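Local atomic coordinates of luciferase-like monooxygenase (Streptomyces bottropensis, PDB entry 4US5), a protein that probably acts as a flavin-dependent monooxygenase of the bacterial luciferase family, inserting oxygen into an organic substrate. Residues B[186-191]-B[204-209]; B[198-203]-B[281-286]. All coordinates share one frame; numbering follows the deposited sequence.

Contact 1 of 2, residues B[186-191]-B[204-209]; sequences LPYAYA and DTYRAA
The phenol ring of Y206 takes the CB of Y188 over one face and the carbonyl oxygen of L186 at its edge. Y188 CB stands 3.6 Å from the ring centroid, 18° off the normal, a CH-pi contact displaced toward the hydroxyl end, where it is 3.5 Å from Y206 CZ. The two tyrosine rings meet obliquely, planes at 37° and centroids 5.1 Å apart, with Y188 CD2 3.9 Å from Y206 CG. Both side chains have CG anti to the backbone N, and they run past each other in opposite directions, which explains why the base of Y188 lies near the far end of Y206. At that end Y206 OH donates to L186 O over 2.6 Å, meeting the C=O at 129° and tilted from the carbonyl plane; R220 N is a second partner of the same hydroxyl, so two bonds hold the buried oxygen. Y188 OH is bonded to S177 OG of helix 175-184. Strand 188-191 is flanked by strands 167-172 and 221-229 of the parallel barrel sheet. Helix 199-209 is the connecting helix of the beta-alpha-beta unit between strands 188-191 and 221-229, and Y206 packs it onto the first of them.

Contact 2 of 2, residues B[198-203]-B[281-286]; sequences FTREAM and FEWPRY
T199 and W283 bring the first turn of helix 199-209 to the irregular loop before strand 286-289, their CA atoms 8.8 Å apart, while R200 and E282 have CA atoms 8.7 Å apart. R200 grips E282 side-on: NE reaches E282 OE1 at 2.9 Å with an N-H...O angle of 168°, and NH2 reaches E282 OE2 at 2.8 Å. Both oxygens are met on their syn side, and the guanidinium and carboxylate planes lie only 24° apart. The arginine extends with CG anti to the backbone N and then bends at chi3 (-73°), turning this pair of N-H groups onto the acid. W283 CH2 lies over one face of the guanidinium, whose NH2 is 3.5 Å from W283 CZ2, and E282 CD sits above the indole near its rim. T199 CG2 approaches the indole edge, 3.7 Å from W283 CZ3, while T199 OG1 bonds to H192 ND1. Replacing W283 by alanine is likely to open a gap beside T199 CG2 and strip one face of the R200 guanidinium of its indole cover. The buried indole also touches Q297, M301 and A304 of helix 291-305, and so lies between that helix and helix 199-209.

In the fold
Helix 199-209 is common to both contacts, whose centres lie 13 Å apart: contact 2 uses its N-terminal turn and contact 1 its C-terminal half. Along the chain the four segments alternate, running 186-191, 198-203, 204-209 and 281-286. Contact 1 is local, with 12 residues between its segments, and lies within one beta-alpha-beta unit, between its first strand and its helix; contact 2 spans 77 residues to a loop leading into a later strand. Y190 of 186-191 packs on segment 198-203, its CE1 3.3 Å from A202 CB and its CE2 3.4 Å from T199 OG1. One helix of the TIM barrel thus packs on the strand that precedes it and meets a distant loop at its first turn.

Contact 1 of 2, residues B[186-191]-B[204-209]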
ATOM      1  N   LEU B 186       3.336  -9.784 -23.194  1.00 22.89           N
ATOM      2  CA  LEU B 186       3.355  -9.860 -21.738  1.00 23.12           C
ATOM      3  C   LEU B 186       3.335 -11.268 -21.215  1.00 20.12           C
ATOM      4  O   LEU B 186       2.658 -12.130 -21.791  1.00 19.31           O
ATOM      5  CB  LEU B 186       2.149  -9.129 -21.181  1.00 23.83           C
ATOM      6  CG  LEU B 186       2.240  -7.629 -21.301  1.00 24.90           C
ATOM      7  CD1 LEU B 186       0.889  -7.022 -20.978  1.00 25.72           C
ATOM      8  CD2 LEU B 186       3.330  -7.064 -20.409  1.00 27.00           C
ATOM      9  N   PRO B 187       3.986 -11.495 -20.058  1.00 19.61           N
ATOM     10  CA  PRO B 187       3.768 -12.718 -19.325  1.00 20.70           C
ATOM     11  C   PRO B 187       2.271 -12.807 -18.964  1.00 18.67           C
ATOM     12  O   PRO B 187       1.635 -11.786 -18.758  1.00 18.76           O
ATOM     13  CB  PRO B 187       4.640 -12.541 -18.074  1.00 21.73           C
ATOM     14  CG  PRO B 187       5.672 -11.537 -18.451  1.00 22.83           C
ATOM     15  CD  PRO B 187       4.990 -10.626 -19.409  1.00 22.51           C
ATOM     16  N   TYR B 188       1.733 -14.028 -18.923  1.00 20.24           N
ATOM     17  CA  TYR B 188       0.325 -14.238 -18.868  1.00 18.44           C
ATOM     18  C   TYR B 188      -0.018 -15.336 -17.892  1.00 17.43           C
ATOM     19  O   TYR B 188       0.578 -16.386 -17.936  1.00 17.38           O
ATOM     20  CB  TYR B 188      -0.181 -14.631 -20.260  1.00 18.86           C
ATOM     21  CG  TYR B 188      -1.657 -14.854 -20.367  1.00 19.28           C
ATOM     22  CD1 TYR B 188      -2.545 -13.858 -20.090  1.00 20.43           C
ATOM     23  CD2 TYR B 188      -2.169 -16.080 -20.825  1.00 21.77           C
ATOM     24  CE1 TYR B 188      -3.918 -14.049 -20.244  1.00 20.82           C
ATOM     25  CE2 TYR B 188      -3.537 -16.299 -20.949  1.00 20.25           C
ATOM     26  CZ  TYR B 188      -4.406 -15.280 -20.677  1.00 21.73           C
ATOM     27  OH  TYR B 188      -5.755 -15.457 -20.835  1.00 23.86           O
ATOM     28  N   ALA B 189      -1.000 -15.077 -17.028  1.00 18.12           N
ATOM     29  CA  ALA B 189      -1.486 -16.084 -16.108  1.00 17.63           C
ATOM     30  C   ALA B 189      -2.963 -16.315 -16.360  1.00 16.88           C
ATOM     31  O   ALA B 189      -3.781 -15.403 -16.228  1.00 18.95           O
ATOM     32  CB  ALA B 189      -1.252 -15.639 -14.686  1.00 19.13           C
ATOM     33  N   TYR B 190      -3.307 -17.537 -16.745  1.00 16.71           N
ATOM     34  CA  TYR B 190      -4.697 -17.904 -17.038  1.00 17.45           C
ATOM     35  C   TYR B 190      -5.374 -18.576 -15.872  1.00 15.58           C
ATOM     36  O   TYR B 190      -4.901 -19.605 -15.364  1.00 18.35           O
ATOM     37  CB  TYR B 190      -4.790 -18.853 -18.249  1.00 17.16           C
ATOM     38  CG  TYR B 190      -6.215 -19.109 -18.701  1.00 18.14           C
ATOM     39  CD1 TYR B 190      -6.847 -18.251 -19.561  1.00 18.11           C
ATOM     40  CD2 TYR B 190      -6.920 -20.220 -18.254  1.00 19.14           C
ATOM     41  CE1 TYR B 190      -8.161 -18.488 -19.980  1.00 17.27           C
ATOM     42  CE2 TYR B 190      -8.224 -20.465 -18.657  1.00 18.51           C
ATOM     43  CZ  TYR B 190      -8.848 -19.566 -19.515  1.00 18.69           C
ATOM     44  OH  TYR B 190     -10.143 -19.798 -19.919  1.00 19.95           O
ATOM     45  N   ALA B 191      -6.536 -18.061 -15.506  1.00 16.14           N
ATOM     46  CA  ALA B 191      -7.343 -18.642 -14.425  1.00 17.30           C
ATOM     47  C   ALA B 191      -8.216 -19.814 -14.871  1.00 17.11           C
ATOM     48  O   ALA B 191      -9.421 -19.664 -15.097  1.00 17.71           O
ATOM     49  CB  ALA B 191      -8.202 -17.556 -13.750  1.00 18.78           C
ATOM     50  N   ASP B 204      -3.141 -22.084 -25.802  1.00 21.97           N
ATOM     51  CA  ASP B 204      -2.669 -22.282 -27.213  1.00 27.37           C
ATOM     52  C   ASP B 204      -2.575 -20.946 -27.939  1.00 24.05           C
ATOM     53  O   ASP B 204      -1.565 -20.662 -28.579  1.00 25.51           O
ATOM     54  CB  ASP B 204      -3.623 -23.210 -27.972  1.00 26.66           C
ATOM     55  CG  ASP B 204      -3.426 -24.681 -27.614  1.00 31.20           C
ATOM     56  OD1 ASP B 204      -2.426 -25.006 -26.960  1.00 33.65           O
ATOM     57  OD2 ASP B 204      -4.293 -25.514 -27.992  1.00 32.13           O
ATOM     58  N   THR B 205      -3.629 -20.143 -27.831  1.00 25.66           N
ATOM     59  CA  THR B 205      -3.719 -18.831 -28.475  1.00 25.95           C
ATOM     60  C   THR B 205      -2.637 -17.878 -28.016  1.00 28.58           C
ATOM     61  O   THR B 205      -1.987 -17.192 -28.836  1.00 25.86           O
ATOM     62  CB  THR B 205      -5.094 -18.200 -28.229  1.00 27.53           C
ATOM     63  OG1 THR B 205      -6.085 -19.017 -28.858  1.00 29.74           O
ATOM     64  CG2 THR B 205      -5.193 -16.799 -28.809  1.00 27.98           C
ATOM     65  N   TYR B 206      -2.399 -17.843 -26.705  1.00 27.21           N
ATOM     66  CA  TYR B 206      -1.330 -17.026 -26.149  1.00 23.00           C
ATOM     67  C   TYR B 206       0.016 -17.334 -26.802  1.00 24.77           C
ATOM     68  O   TYR B 206       0.741 -16.421 -27.232  1.00 26.63           O
ATOM     69  CB  TYR B 206      -1.206 -17.250 -24.617  1.00 21.69           C
ATOM     70  CG  TYR B 206      -0.034 -16.563 -24.008  1.00 20.51           C
ATOM     71  CD1 TYR B 206       0.088 -15.175 -24.064  1.00 21.47           C
ATOM     72  CD2 TYR B 206       0.925 -17.261 -23.315  1.00 19.87           C
ATOM     73  CE1 TYR B 206       1.173 -14.523 -23.483  1.00 21.83           C
ATOM     74  CE2 TYR B 206       2.002 -16.618 -22.733  1.00 21.85           C
ATOM     75  CZ  TYR B 206       2.121 -15.254 -22.812  1.00 22.35           C
ATOM     76  OH  TYR B 206       3.204 -14.631 -22.221  1.00 22.69           O
ATOM     77  N   ARG B 207       0.353 -18.606 -26.858  1.00 25.88           N
ATOM     78  CA  ARG B 207       1.609 -19.051 -27.424  1.00 25.79           C
ATOM     79  C   ARG B 207       1.683 -18.815 -28.924  1.00 28.39           C
ATOM     80  O   ARG B 207       2.692 -18.317 -29.410  1.00 29.65           O
ATOM     81  CB  ARG B 207       1.873 -20.516 -27.101  1.00 25.56           C
ATOM     82  CG  ARG B 207       2.290 -20.711 -25.644  1.00 31.17           C
ATOM     83  CD  ARG B 207       2.471 -22.157 -25.292  1.00 31.11           C
ATOM     84  NE  ARG B 207       1.198 -22.854 -25.358  1.00 34.63           N
ATOM     85  CZ  ARG B 207       1.067 -24.162 -25.304  1.00 37.32           C
ATOM     86  NH1 ARG B 207       2.146 -24.935 -25.155  1.00 37.97           N
ATOM     87  NH2 ARG B 207      -0.146 -24.703 -25.378  1.00 37.02           N
ATOM     88  N   ALA B 208       0.627 -19.167 -29.640  1.00 28.76           N
ATOM     89  CA  ALA B 208       0.603 -19.029 -31.123  1.00 29.06           C
ATOM     90  C   ALA B 208       0.689 -17.564 -31.597  1.00 32.67           C
ATOM     91  O   ALA B 208       1.469 -17.249 -32.497  1.00 32.74           O
ATOM     92  CB  ALA B 208      -0.636 -19.672 -31.676  1.00 27.90           C
ATOM     93  N   ALA B 209      -0.083 -16.683 -30.967  1.00 29.16           N
ATOM     94  CA  ALA B 209      -0.148 -15.275 -31.335  1.00 27.94           C
ATOM     95  C   ALA B 209       0.961 -14.397 -30.713  1.00 28.16           C
ATOM     96  O   ALA B 209       1.032 -13.192 -30.984  1.00 28.56           O
ATOM     97  CB  ALA B 209      -1.521 -14.720 -30.983  1.00 30.11           C
TER

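Contact 2 of 2, residues B[198-203]-B[281-286]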
ATOM      1  N   PHE B 198     -12.260 -22.917 -21.507  1.00 23.68           N
ATOM      2  CA  PHE B 198     -11.381 -22.378 -22.539  1.00 24.96           C
ATOM      3  C   PHE B 198      -9.885 -22.433 -22.242  1.00 24.47           C
ATOM      4  O   PHE B 198      -9.089 -21.836 -22.948  1.00 22.27           O
ATOM      5  CB  PHE B 198     -11.789 -20.929 -22.835  1.00 25.98           C
ATOM      6  CG  PHE B 198     -13.205 -20.794 -23.372  1.00 28.48           C
ATOM      7  CD1 PHE B 198     -13.574 -21.446 -24.531  1.00 36.14           C
ATOM      8  CD2 PHE B 198     -14.120 -19.956 -22.766  1.00 32.81           C
ATOM      9  CE1 PHE B 198     -14.856 -21.320 -25.045  1.00 37.53           C
ATOM     10  CE2 PHE B 198     -15.408 -19.810 -23.279  1.00 38.72           C
ATOM     11  CZ  PHE B 198     -15.773 -20.502 -24.423  1.00 36.96           C
ATOM     12  N   THR B 199      -9.499 -23.159 -21.199  1.00 21.39           N
ATOM     13  CA  THR B 199      -8.103 -23.191 -20.798  1.00 20.91           C
ATOM     14  C   THR B 199      -7.164 -23.599 -21.926  1.00 20.29           C
ATOM     15  O   THR B 199      -6.195 -22.906 -22.227  1.00 20.94           O
ATOM     16  CB  THR B 199      -7.914 -24.155 -19.607  1.00 20.71           C
ATOM     17  OG1 THR B 199      -8.806 -23.766 -18.547  1.00 19.83           O
ATOM     18  CG2 THR B 199      -6.467 -24.117 -19.107  1.00 22.09           C
ATOM     19  N   ARG B 200      -7.436 -24.740 -22.548  1.00 21.41           N
ATOM     20  CA  ARG B 200      -6.576 -25.214 -23.616  1.00 22.51           C
ATOM     21  C   ARG B 200      -6.487 -24.214 -24.765  1.00 21.06           C
ATOM     22  O   ARG B 200      -5.383 -23.864 -25.216  1.00 22.11           O
ATOM     23  CB  ARG B 200      -7.048 -26.590 -24.107  1.00 24.01           C
ATOM     24  CG  ARG B 200      -6.200 -27.136 -25.252  1.00 26.39           C
ATOM     25  CD  ARG B 200      -6.718 -28.476 -25.684  1.00 26.57           C
ATOM     26  NE  ARG B 200      -6.420 -29.559 -24.735  1.00 25.26           N
ATOM     27  CZ  ARG B 200      -5.269 -30.208 -24.658  1.00 24.28           C
ATOM     28  NH1 ARG B 200      -4.243 -29.870 -25.411  1.00 25.76           N
ATOM     29  NH2 ARG B 200      -5.130 -31.201 -23.819  1.00 25.61           N
ATOM     30  N   GLU B 201      -7.614 -23.713 -25.212  1.00 22.19           N
ATOM     31  CA  GLU B 201      -7.630 -22.756 -26.327  1.00 24.27           C
ATOM     32  C   GLU B 201      -6.894 -21.474 -25.984  1.00 24.80           C
ATOM     33  O   GLU B 201      -6.118 -20.946 -26.801  1.00 24.61           O
ATOM     34  CB  GLU B 201      -9.070 -22.429 -26.778  1.00 29.05           C
ATOM     35  CG  GLU B 201      -9.144 -21.436 -27.926  1.00 30.73           C
ATOM     36  CD  GLU B 201     -10.556 -21.035 -28.338  1.00 34.73           C
ATOM     37  OE1 GLU B 201     -11.542 -21.609 -27.837  1.00 39.55           O
ATOM     38  OE2 GLU B 201     -10.674 -20.135 -29.186  1.00 40.00           O
ATOM     39  N   ALA B 202      -7.148 -20.946 -24.787  1.00 22.88           N
ATOM     40  CA  ALA B 202      -6.521 -19.710 -24.352  1.00 21.73           C
ATOM     41  C   ALA B 202      -5.010 -19.820 -24.301  1.00 20.92           C
ATOM     42  O   ALA B 202      -4.323 -18.953 -24.815  1.00 22.42           O
ATOM     43  CB  ALA B 202      -7.077 -19.264 -22.997  1.00 21.84           C
HETATM   44  N   MSE B 203      -4.496 -20.890 -23.716  1.00 20.21           N
HETATM   45  CA  MSE B 203      -3.078 -21.070 -23.578  1.00 20.65           C
HETATM   46  C   MSE B 203      -2.439 -21.345 -24.946  1.00 23.11           C
HETATM   47  O   MSE B 203      -1.335 -20.891 -25.223  1.00 19.91           O
HETATM   48  CB  MSE B 203      -2.766 -22.136 -22.549  1.00 22.46           C
HETATM   49  CG  MSE B 203      -3.288 -21.719 -21.146  1.00 23.44           C
HETATM   50 SE   MSE B 203      -2.090 -20.353 -20.363  1.00 31.41          SE
HETATM   51  CE  MSE B 203      -0.837 -21.576 -19.475  1.00 27.23           C
ATOM     52  N   PHE B 281     -15.747 -30.417 -17.898  1.00 28.59           N
ATOM     53  CA  PHE B 281     -14.769 -29.803 -18.766  1.00 27.87           C
ATOM     54  C   PHE B 281     -13.701 -30.849 -19.058  1.00 24.29           C
ATOM     55  O   PHE B 281     -13.679 -31.917 -18.467  1.00 26.38           O
ATOM     56  CB  PHE B 281     -14.145 -28.576 -18.083  1.00 25.81           C
ATOM     57  CG  PHE B 281     -15.162 -27.619 -17.516  1.00 30.26           C
ATOM     58  CD1 PHE B 281     -15.894 -26.791 -18.356  1.00 29.08           C
ATOM     59  CD2 PHE B 281     -15.448 -27.614 -16.148  1.00 30.62           C
ATOM     60  CE1 PHE B 281     -16.854 -25.935 -17.856  1.00 31.84           C
ATOM     61  CE2 PHE B 281     -16.392 -26.736 -15.641  1.00 29.15           C
ATOM     62  CZ  PHE B 281     -17.087 -25.885 -16.492  1.00 30.22           C
ATOM     63  N   GLU B 282     -12.771 -30.503 -19.922  1.00 24.11           N
ATOM     64  CA  GLU B 282     -11.654 -31.390 -20.178  1.00 24.79           C
ATOM     65  C   GLU B 282     -10.928 -31.725 -18.857  1.00 24.24           C
ATOM     66  O   GLU B 282     -10.625 -32.884 -18.565  1.00 22.34           O
ATOM     67  CB  GLU B 282     -10.695 -30.762 -21.172  1.00 23.82           C
ATOM     68  CG  GLU B 282      -9.476 -31.646 -21.393  1.00 22.93           C
ATOM     69  CD  GLU B 282      -8.518 -31.135 -22.429  1.00 23.36           C
ATOM     70  OE1 GLU B 282      -8.617 -29.954 -22.847  1.00 27.37           O
ATOM     71  OE2 GLU B 282      -7.628 -31.920 -22.768  1.00 26.46           O
ATOM     72  N   TRP B 283     -10.625 -30.691 -18.078  1.00 23.44           N
ATOM     73  CA  TRP B 283      -9.947 -30.841 -16.815  1.00 22.65           C
ATOM     74  C   TRP B 283     -10.869 -30.389 -15.696  1.00 23.09           C
ATOM     75  O   TRP B 283     -11.656 -29.462 -15.884  1.00 24.08           O
ATOM     76  CB  TRP B 283      -8.652 -30.028 -16.795  1.00 20.95           C
ATOM     77  CG  TRP B 283      -7.674 -30.440 -17.835  1.00 19.35           C
ATOM     78  CD1 TRP B 283      -7.192 -31.691 -18.051  1.00 20.74           C
ATOM     79  CD2 TRP B 283      -7.034 -29.591 -18.781  1.00 21.68           C
ATOM     80  NE1 TRP B 283      -6.302 -31.691 -19.070  1.00 22.31           N
ATOM     81  CE2 TRP B 283      -6.169 -30.403 -19.538  1.00 23.31           C
ATOM     82  CE3 TRP B 283      -7.082 -28.224 -19.059  1.00 22.36           C
ATOM     83  CZ2 TRP B 283      -5.368 -29.893 -20.563  1.00 24.57           C
ATOM     84  CZ3 TRP B 283      -6.255 -27.724 -20.055  1.00 26.87           C
ATOM     85  CH2 TRP B 283      -5.426 -28.564 -20.798  1.00 25.09           C
ATOM     86  N   PRO B 284     -10.727 -30.988 -14.497  1.00 21.94           N
ATOM     87  CA  PRO B 284     -11.631 -30.556 -13.421  1.00 21.92           C
ATOM     88  C   PRO B 284     -11.429 -29.066 -13.114  1.00 20.29           C
ATOM     89  O   PRO B 284     -10.292 -28.593 -13.112  1.00 21.14           O
ATOM     90  CB  PRO B 284     -11.223 -31.437 -12.230  1.00 23.84           C
ATOM     91  CG  PRO B 284      -9.909 -32.036 -12.579  1.00 24.55           C
ATOM     92  CD  PRO B 284      -9.754 -31.995 -14.062  1.00 23.39           C
ATOM     93  N   ARG B 285     -12.498 -28.362 -12.789  1.00 18.79           N
ATOM     94  CA  ARG B 285     -12.378 -26.957 -12.447  1.00 18.65           C
ATOM     95  C   ARG B 285     -11.425 -26.763 -11.246  1.00 17.07           C
ATOM     96  O   ARG B 285     -10.553 -25.874 -11.248  1.00 18.42           O
ATOM     97  CB  ARG B 285     -13.728 -26.357 -12.101  1.00 17.85           C
ATOM     98  CG  ARG B 285     -13.636 -24.855 -11.813  1.00 18.94           C
ATOM     99  CD  ARG B 285     -14.880 -24.312 -11.187  1.00 20.24           C
ATOM    100  NE  ARG B 285     -15.976 -24.238 -12.160  1.00 23.50           N
ATOM    101  CZ  ARG B 285     -16.150 -23.243 -13.016  1.00 22.29           C
ATOM    102  NH1 ARG B 285     -15.305 -22.245 -13.070  1.00 22.75           N
ATOM    103  NH2 ARG B 285     -17.164 -23.275 -13.851  1.00 24.55           N
ATOM    104  N   TYR B 286     -11.637 -27.582 -10.230  1.00 18.38           N
ATOM    105  CA  TYR B 286     -10.829 -27.584  -9.027  1.00 18.09           C
ATOM    106  C   TYR B 286     -10.171 -28.957  -8.911  1.00 17.74           C
ATOM    107  O   TYR B 286     -10.828 -29.999  -9.062  1.00 19.24           O
ATOM    108  CB  TYR B 286     -11.710 -27.344  -7.798  1.00 18.88           C
ATOM    109  CG  TYR B 286     -12.529 -26.076  -7.846  1.00 19.34           C
ATOM    110  CD1 TYR B 286     -12.053 -24.921  -8.440  1.00 19.26           C
ATOM    111  CD2 TYR B 286     -13.789 -26.029  -7.256  1.00 21.61           C
ATOM    112  CE1 TYR B 286     -12.799 -23.761  -8.438  1.00 19.69           C
ATOM    113  CE2 TYR B 286     -14.543 -24.861  -7.253  1.00 21.20           C
ATOM    114  CZ  TYR B 286     -14.057 -23.748  -7.854  1.00 20.25           C
ATOM    115  OH  TYR B 286     -14.774 -22.594  -7.866  1.00 21.27           O
TER